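Local coordinates for p450 cytochrome, putative (Rippkaea orientalis, PDB 6Y01), which probably binds and carries the molybdenum cofactor (Moco), as a Rossmann-fold Moco carrier protein of the SLOG clan, at residues N99-N102 against N103-L107. Numbering follows the deposited sequence.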
# COMPACT_ATOMS: atom_id res chain seq x y z
N ASN D 99 -5.07 7.64 -0.44
CA ASN D 99 -4.05 8.60 0.02
C ASN D 99 -2.74 7.91 0.49
O ASN D 99 -1.70 8.59 0.67
CB ASN D 99 -4.60 9.48 1.12
CG ASN D 99 -5.73 10.37 0.69
OD1 ASN D 99 -6.78 10.45 1.36
ND2 ASN D 99 -5.56 11.00 -0.40
N ALA D 100 -2.75 6.58 0.60
CA ALA D 100 -1.50 5.86 0.86
C ALA D 100 -0.49 6.03 -0.25
O ALA D 100 0.67 5.82 -0.04
CB ALA D 100 -1.76 4.40 1.18
N ARG D 101 -0.95 6.41 -1.46
CA ARG D 101 0.03 6.59 -2.54
C ARG D 101 0.97 7.76 -2.33
O ARG D 101 1.99 7.84 -3.00
CB ARG D 101 -0.63 6.71 -3.93
CG ARG D 101 -1.42 7.97 -4.26
CD ARG D 101 -0.58 9.20 -4.50
NE ARG D 101 -1.34 10.13 -5.31
CZ ARG D 101 -2.26 10.93 -4.90
NH1 ARG D 101 -2.66 11.01 -3.63
NH2 ARG D 101 -2.97 11.63 -5.75
N ASN D 102 0.68 8.64 -1.39
CA ASN D 102 1.50 9.83 -1.16
C ASN D 102 2.95 9.40 -0.89
O ASN D 102 3.89 10.09 -1.25
CB ASN D 102 0.89 10.66 -0.00
CG ASN D 102 -0.45 11.28 -0.34
OD1 ASN D 102 -0.95 11.03 -1.39
ND2 ASN D 102 -1.04 12.10 0.53
N ASN D 103 3.14 8.24 -0.23
CA ASN D 103 4.50 7.80 0.10
C ASN D 103 5.25 7.42 -1.18
O ASN D 103 6.44 7.62 -1.25
CB ASN D 103 4.51 6.67 1.17
CG ASN D 103 5.81 6.69 1.97
OD1 ASN D 103 6.30 7.71 2.46
ND2 ASN D 103 6.37 5.51 2.16
N ILE D 104 4.55 6.86 -2.17
CA ILE D 104 5.19 6.52 -3.45
C ILE D 104 5.64 7.79 -4.13
O ILE D 104 6.78 7.81 -4.65
CB ILE D 104 4.21 5.75 -4.35
CG1 ILE D 104 3.74 4.47 -3.65
CG2 ILE D 104 4.86 5.47 -5.69
CD1 ILE D 104 2.73 3.71 -4.41
N ASN D 105 4.81 8.83 -4.07
CA ASN D 105 5.19 10.10 -4.73
C ASN D 105 6.54 10.57 -4.20
O ASN D 105 7.40 11.01 -4.91
CB ASN D 105 4.16 11.22 -4.49
CG ASN D 105 2.78 10.94 -5.05
OD1 ASN D 105 2.59 9.97 -5.67
ND2 ASN D 105 1.78 11.76 -4.71
N VAL D 106 6.67 10.51 -2.86
CA VAL D 106 7.89 11.09 -2.23
C VAL D 106 9.08 10.18 -2.38
O VAL D 106 10.18 10.68 -2.65
CB VAL D 106 7.64 11.66 -0.85
CG1 VAL D 106 6.47 12.67 -0.85
CG2 VAL D 106 7.47 10.55 0.12
N LEU D 107 8.89 8.87 -2.26
CA LEU D 107 10.03 7.96 -2.40
C LEU D 107 10.57 7.95 -3.84
O LEU D 107 11.75 7.68 -4.04
CB LEU D 107 9.61 6.54 -2.02
CG LEU D 107 9.35 6.34 -0.50
CD1 LEU D 107 8.82 4.92 -0.31
CD2 LEU D 107 10.61 6.58 0.30
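The backbone N of N105 bonds to R101 O at 3.2 Å and V106 N to N102 O, while the 3-10 segment 99-100 leads into helix 102-108 with N102 N on N99 O. I104 N adds a weak bond to R101 O. One turn apart, the side chains of R101 and N105 cross obliquely: R101 CD lies 3.5 Å from both N105 OD1 and N105 ND2, and the guanidinium and amide planes stand 65° apart. With CG between backbone N and carbonyl carbon (chi1 70°) and a bend at chi2, the R101 chain lays CD against the N105 amide and sends its guanidinium on to N102. There R101 NH1 makes a weak bond of 2.8 Å to N102 OD1. R101 NE and NH2 are hydrogen-bonded to the carbonyls of I76 and G52, N102 ND2 to S123 OG, and N105 ND2 weakly to E124. Replacing N105 by alanine takes away the amide, which would probably open a gap beside R101 CD and cost E124 its weak partner. Helix 102-108, which follows strand 91-94 of the parallel Rossmann-type sheet, is buried against strand 73-77 (I76 on I104 and N105) and helix 119-130 (L127 on N102 and N103); L127 of a second subunit also packs on N102.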